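Thg1-like uncharacterized protein (PDB 4KGM) probably adds nucleotides to the 5' end of tRNA, as tRNA(His) guanylyltransferases do, using a polymerase palm-like domain that binds ATP and magnesium. Local coordinates at residues M23-F34 against A126-Q137. Sequence-based numbering, arbitrary orientation.
Sequences MPVIVRIDGAHF and ATFDGRAQVLPQ. With MG (magnesium ion), chain G; MG (magnesium ion), chain H; ATP (adenosine-5'-triphosphate), chain E; PO4 (phosphate ion), chain F.
Asp-30 and Asp-129 face each other as a hydrogen-bonded pair where strand 25-31 runs antiparallel to strand 128-134, an edge strand of the chain's polymerase palm-like sheet. The Asp-129 amide gives the Asp-30 carbonyl a nearly straight bond, whereas Asp-30 N reaches both Asp-129 O and OD1 weakly. With CG of Asp-129 wedged between its own N and carbonyl carbon (chi1 88°), the carboxylate leans toward Asp-30, OD1 lying 3.3 Å from Asp-30 CB. Its other oxygen, OD2, takes NH2 of Arg-131 on the syn side at 3.0 Å, and also Lys-99 of a second subunit. The same NH2 holds O3 of a phosphate ion, probably from the crystallisation liquor, at 2.6 Å; both partners lie near the guanidinium plane and would help hold it in this crystal.

Arg-28 runs alongside Arg-131, its NH2 3.7 Å from Arg-131 NH1; Glu-12 of the second subunit bridges to both and probably offsets their like charges. A water links Arg-28 NH1 to Gln-133 OE1.

On the opposite face, shared with helix 97-119, Ile-29 CG2 packs on Phe-128 CB at 3.6 Å, while the Phe-128 ring lies against Gly-31 CA and meets Phe-34 obliquely, planes 52° apart. At the two-magnesium site, completed by Asp-75 and ATP phosphate oxygens as in polymerase palm domains, Asp-30 CG swings anti to the backbone N (chi1 -169°), and its carboxylate spans both ions: OD1 binds one at 2.1 Å, joined by Gly-31 O, and OD2 the other at 2.3 Å.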
loop_
_atom_site.group_PDB
_atom_site.type_symbol
_atom_site.label_atom_id
_atom_site.label_comp_id
_atom_site.label_asym_id
_atom_site.label_seq_id
_atom_site.Cartn_x
_atom_site.Cartn_y
_atom_site.Cartn_z
ATOM N N MET A 23 1.010 -12.755 -12.370
ATOM C CA MET A 23 1.686 -13.583 -11.379
ATOM C C MET A 23 0.670 -14.241 -10.443
ATOM O O MET A 23 -0.421 -13.706 -10.240
ATOM C CB MET A 23 2.737 -12.773 -10.605
ATOM C CG MET A 23 2.199 -11.616 -9.794
ATOM S SD MET A 23 3.534 -10.766 -8.919
ATOM C CE MET A 23 4.543 -10.225 -10.298
ATOM N N PRO A 24 1.015 -15.420 -9.892
ATOM C CA PRO A 24 0.110 -16.193 -9.032
ATOM C C PRO A 24 -0.492 -15.379 -7.890
ATOM O O PRO A 24 0.225 -14.657 -7.197
ATOM C CB PRO A 24 1.022 -17.280 -8.462
ATOM C CG PRO A 24 2.048 -17.485 -9.513
ATOM C CD PRO A 24 2.287 -16.130 -10.122
ATOM N N VAL A 25 -1.804 -15.502 -7.711
ATOM C CA VAL A 25 -2.502 -14.855 -6.604
ATOM C C VAL A 25 -3.082 -15.901 -5.653
ATOM O O VAL A 25 -3.703 -16.872 -6.086
ATOM C CB VAL A 25 -3.638 -13.937 -7.110
ATOM C CG1 VAL A 25 -4.552 -13.527 -5.966
ATOM C CG2 VAL A 25 -3.061 -12.713 -7.805
ATOM N N ILE A 26 -2.865 -15.701 -4.357
ATOM C CA ILE A 26 -3.421 -16.583 -3.341
ATOM C C ILE A 26 -4.424 -15.838 -2.467
ATOM O O ILE A 26 -4.127 -14.762 -1.945
ATOM C CB ILE A 26 -2.318 -17.175 -2.443
ATOM C CG1 ILE A 26 -1.409 -18.100 -3.253
ATOM C CG2 ILE A 26 -2.930 -17.931 -1.274
ATOM C CD1 ILE A 26 -2.103 -19.343 -3.751
ATOM N N VAL A 27 -5.614 -16.415 -2.316
ATOM C CA VAL A 27 -6.629 -15.868 -1.425
ATOM C C VAL A 27 -6.941 -16.859 -0.309
ATOM O O VAL A 27 -7.297 -18.007 -0.575
ATOM C CB VAL A 27 -7.934 -15.564 -2.178
ATOM C CG1 VAL A 27 -8.991 -15.040 -1.214
ATOM C CG2 VAL A 27 -7.683 -14.565 -3.298
ATOM N N ARG A 28 -6.799 -16.422 0.939
ATOM C CA ARG A 28 -7.171 -17.267 2.069
ATOM C C ARG A 28 -8.377 -16.715 2.828
ATOM O O ARG A 28 -8.438 -15.530 3.157
ATOM C CB ARG A 28 -5.992 -17.511 3.023
ATOM C CG ARG A 28 -6.304 -18.562 4.094
ATOM C CD ARG A 28 -5.060 -19.083 4.810
ATOM N NE ARG A 28 -4.456 -18.087 5.691
ATOM C CZ ARG A 28 -3.273 -17.521 5.479
ATOM N NH1 ARG A 28 -2.555 -17.860 4.416
ATOM N NH2 ARG A 28 -2.801 -16.621 6.333
ATOM N N ILE A 29 -9.340 -17.586 3.085
ATOM C CA ILE A 29 -10.533 -17.229 3.830
ATOM C C ILE A 29 -10.565 -18.046 5.114
ATOM O O ILE A 29 -10.443 -19.254 5.075
ATOM C CB ILE A 29 -11.794 -17.494 2.984
ATOM C CG1 ILE A 29 -11.870 -16.506 1.833
ATOM C CG2 ILE A 29 -13.052 -17.393 3.818
ATOM C CD1 ILE A 29 -12.552 -17.058 0.610
ATOM N N ASP A 30 -10.716 -17.381 6.248
ATOM C CA ASP A 30 -10.712 -18.067 7.538
ATOM C C ASP A 30 -11.932 -17.702 8.382
ATOM O O ASP A 30 -12.246 -16.525 8.559
ATOM C CB ASP A 30 -9.427 -17.751 8.308
ATOM C CG ASP A 30 -9.243 -18.635 9.530
ATOM O OD1 ASP A 30 -9.800 -18.304 10.598
ATOM O OD2 ASP A 30 -8.538 -19.662 9.423
ATOM N N GLY A 31 -12.613 -18.721 8.902
ATOM C CA GLY A 31 -13.807 -18.523 9.705
ATOM C C GLY A 31 -13.557 -17.716 10.964
ATOM O O GLY A 31 -12.568 -17.928 11.664
ATOM N N ALA A 32 -14.460 -16.784 11.253
ATOM C CA ALA A 32 -14.330 -15.933 12.431
ATOM C C ALA A 32 -14.915 -16.602 13.672
ATOM O O ALA A 32 -16.076 -17.018 13.674
ATOM C CB ALA A 32 -14.997 -14.586 12.188
ATOM N N HIS A 33 -14.101 -16.699 14.721
ATOM C CA HIS A 33 -14.512 -17.292 15.993
ATOM C C HIS A 33 -15.123 -18.678 15.819
ATOM O O HIS A 33 -16.196 -18.959 16.352
ATOM C CB HIS A 33 -15.505 -16.380 16.721
ATOM C CG HIS A 33 -14.993 -14.995 16.957
ATOM N ND1 HIS A 33 -13.859 -14.735 17.696
ATOM C CD2 HIS A 33 -15.464 -13.789 16.556
ATOM C CE1 HIS A 33 -13.651 -13.431 17.738
ATOM N NE2 HIS A 33 -14.612 -12.835 17.054
ATOM N N PHE A 34 -14.442 -19.542 15.073
ATOM C CA PHE A 34 -14.969 -20.877 14.811
ATOM C C PHE A 34 -14.714 -21.853 15.958
ATOM O O PHE A 34 -14.920 -23.057 15.822
ATOM C CB PHE A 34 -14.464 -21.421 13.473
ATOM C CG PHE A 34 -15.454 -21.264 12.354
ATOM C CD1 PHE A 34 -16.097 -20.054 12.148
ATOM C CD2 PHE A 34 -15.750 -22.324 11.513
ATOM C CE1 PHE A 34 -17.014 -19.903 11.128
ATOM C CE2 PHE A 34 -16.665 -22.178 10.487
ATOM C CZ PHE A 34 -17.298 -20.965 10.295
ATOM N N ALA A 126 -22.518 -17.583 10.558
ATOM C CA ALA A 126 -21.081 -17.767 10.400
ATOM C C ALA A 126 -20.499 -16.634 9.567
ATOM O O ALA A 126 -21.092 -16.217 8.571
ATOM C CB ALA A 126 -20.786 -19.109 9.749
ATOM N N THR A 127 -19.342 -16.128 9.985
ATOM C CA THR A 127 -18.654 -15.080 9.239
ATOM C C THR A 127 -17.218 -15.479 8.923
ATOM O O THR A 127 -16.652 -16.369 9.560
ATOM C CB THR A 127 -18.661 -13.737 9.993
ATOM O OG1 THR A 127 -18.138 -13.923 11.313
ATOM C CG2 THR A 127 -20.076 -13.182 10.081
ATOM N N PHE A 128 -16.637 -14.814 7.930
ATOM C CA PHE A 128 -15.289 -15.129 7.475
ATOM C C PHE A 128 -14.503 -13.850 7.214
ATOM O O PHE A 128 -15.081 -12.795 6.951
ATOM C CB PHE A 128 -15.343 -15.942 6.179
ATOM C CG PHE A 128 -16.013 -17.278 6.321
ATOM C CD1 PHE A 128 -17.391 -17.392 6.244
ATOM C CD2 PHE A 128 -15.261 -18.426 6.506
ATOM C CE1 PHE A 128 -18.007 -18.621 6.370
ATOM C CE2 PHE A 128 -15.871 -19.658 6.631
ATOM C CZ PHE A 128 -17.246 -19.756 6.563
ATOM N N ASP A 129 -13.180 -13.945 7.284
ATOM C CA ASP A 129 -12.327 -12.852 6.848
ATOM C C ASP A 129 -11.675 -13.264 5.537
ATOM O O ASP A 129 -11.724 -14.434 5.157
ATOM C CB ASP A 129 -11.262 -12.526 7.895
ATOM C CG ASP A 129 -10.006 -13.356 7.729
ATOM O OD1 ASP A 129 -10.110 -14.594 7.598
ATOM O OD2 ASP A 129 -8.908 -12.764 7.721
ATOM N N GLY A 130 -11.065 -12.306 4.850
ATOM C CA GLY A 130 -10.406 -12.587 3.589
ATOM C C GLY A 130 -9.133 -11.783 3.420
ATOM O O GLY A 130 -9.060 -10.624 3.827
ATOM N N ARG A 131 -8.123 -12.407 2.823
ATOM C CA ARG A 131 -6.866 -11.726 2.543
ATOM C C ARG A 131 -6.272 -12.232 1.235
ATOM O O ARG A 131 -6.314 -13.428 0.942
ATOM C CB ARG A 131 -5.878 -11.910 3.698
ATOM C CG ARG A 131 -5.479 -13.353 3.965
ATOM C CD ARG A 131 -4.737 -13.486 5.283
ATOM N NE ARG A 131 -5.597 -13.171 6.418
ATOM C CZ ARG A 131 -5.202 -13.200 7.687
ATOM N NH1 ARG A 131 -3.953 -13.528 7.986
ATOM N NH2 ARG A 131 -6.057 -12.899 8.657
ATOM N N ALA A 132 -5.733 -11.316 0.441
ATOM C CA ALA A 132 -5.147 -11.683 -0.841
ATOM C C ALA A 132 -3.675 -11.302 -0.895
ATOM O O ALA A 132 -3.219 -10.443 -0.138
ATOM C CB ALA A 132 -5.914 -11.035 -1.987
ATOM N N GLN A 133 -2.939 -11.946 -1.796
ATOM C CA GLN A 133 -1.512 -11.698 -1.946
ATOM C C GLN A 133 -1.018 -12.278 -3.261
ATOM O O GLN A 133 -1.763 -12.963 -3.964
ATOM C CB GLN A 133 -0.739 -12.345 -0.797
ATOM C CG GLN A 133 -0.615 -13.854 -0.923
ATOM C CD GLN A 133 -0.012 -14.493 0.313
ATOM O OE1 GLN A 133 -0.563 -14.395 1.409
ATOM N NE2 GLN A 133 1.126 -15.152 0.141
ATOM N N VAL A 134 0.240 -12.004 -3.588
ATOM C CA VAL A 134 0.875 -12.631 -4.741
ATOM C C VAL A 134 2.015 -13.537 -4.290
ATOM O O VAL A 134 2.528 -13.409 -3.176
ATOM C CB VAL A 134 1.416 -11.592 -5.748
ATOM C CG1 VAL A 134 0.275 -10.768 -6.336
ATOM C CG2 VAL A 134 2.451 -10.697 -5.085
ATOM N N LEU A 135 2.402 -14.457 -5.165
ATOM C CA LEU A 135 3.508 -15.362 -4.898
ATOM C C LEU A 135 4.295 -15.601 -6.172
ATOM O O LEU A 135 3.717 -15.680 -7.254
ATOM C CB LEU A 135 2.997 -16.703 -4.366
ATOM C CG LEU A 135 2.592 -16.798 -2.895
ATOM C CD1 LEU A 135 2.156 -18.214 -2.576
ATOM C CD2 LEU A 135 3.743 -16.389 -2.002
ATOM N N PRO A 136 5.623 -15.710 -6.051
ATOM C CA PRO A 136 6.420 -16.144 -7.202
ATOM C C PRO A 136 6.070 -17.584 -7.558
ATOM O O PRO A 136 5.628 -18.336 -6.688
ATOM C CB PRO A 136 7.863 -16.039 -6.696
ATOM C CG PRO A 136 7.762 -16.010 -5.209
ATOM C CD PRO A 136 6.454 -15.369 -4.886
ATOM N N GLN A 137 6.256 -17.952 -8.821
ATOM C CA GLN A 137 5.879 -19.276 -9.311
ATOM C C GLN A 137 6.507 -20.431 -8.529
ATOM O O GLN A 137 5.862 -21.455 -8.304
ATOM C CB GLN A 137 6.215 -19.410 -10.798
ATOM C CG GLN A 137 5.292 -18.628 -11.720
ATOM C CD GLN A 137 5.694 -18.743 -13.178
ATOM O OE1 GLN A 137 6.793 -18.344 -13.564
ATOM N NE2 GLN A 137 4.805 -19.296 -13.996
HETATM MG MG MG G . -10.835 -19.028 12.306
HETATM MG MG MG H . -8.349 -20.931 11.371
HETATM P PG ATP E . -10.360 -16.528 14.802
HETATM O O1G ATP E . -8.915 -16.506 15.241
HETATM O O2G ATP E . -11.117 -15.246 15.062
HETATM O O3G ATP E . -10.564 -17.087 13.414
HETATM P PB ATP E . -11.030 -19.179 15.521
HETATM O O1B ATP E . -11.646 -19.452 14.169
HETATM O O2B ATP E . -11.604 -19.864 16.737
HETATM O O3B ATP E . -11.045 -17.593 15.803
HETATM P PA ATP E . -8.954 -20.811 14.647
HETATM O O1A ATP E . -7.536 -21.130 15.053
HETATM O O2A ATP E . -9.304 -20.595 13.194
HETATM O O3A ATP E . -9.459 -19.530 15.477
HETATM O "O5'" ATP E . -9.938 -21.945 15.233
HETATM C "C5'" ATP E . -10.508 -22.936 14.381
HETATM C "C4'" ATP E . -11.509 -23.760 15.181
HETATM O "O4'" ATP E . -12.426 -24.433 14.316
HETATM C "C3'" ATP E . -10.820 -24.825 16.020
HETATM O "O3'" ATP E . -10.932 -24.498 17.408
HETATM C "C2'" ATP E . -11.558 -26.118 15.730
HETATM O "O2'" ATP E . -12.019 -26.710 16.949
HETATM C "C1'" ATP E . -12.735 -25.721 14.853
HETATM N N9 ATP E . -12.948 -26.712 13.766
HETATM C C8 ATP E . -12.333 -26.722 12.569
HETATM N N7 ATP E . -12.759 -27.763 11.808
HETATM C C5 ATP E . -13.672 -28.442 12.526
HETATM C C6 ATP E . -14.515 -29.644 12.322
HETATM N N6 ATP E . -14.467 -30.346 11.164
HETATM N N1 ATP E . -15.336 -30.013 13.330
HETATM C C2 ATP E . -15.394 -29.324 14.484
HETATM N N3 ATP E . -14.659 -28.228 14.739
HETATM C C4 ATP E . -13.793 -27.745 13.815
HETATM P P PO4 F . -4.416 -12.453 11.903
HETATM O O1 PO4 F . -4.557 -10.949 11.919
HETATM O O2 PO4 F . -4.304 -12.962 13.321
HETATM O O3 PO4 F . -5.631 -13.066 11.248
HETATM O O4 PO4 F . -3.176 -12.840 11.131
HETATM O O HOH W 1 -0.394 -16.405 3.364
HETATM O O HOH W 2 -7.782 -14.994 5.887
HETATM O O HOH W 3 -18.561 -17.104 12.989
HETATM O O HOH W 4 -6.502 -20.264 11.275
#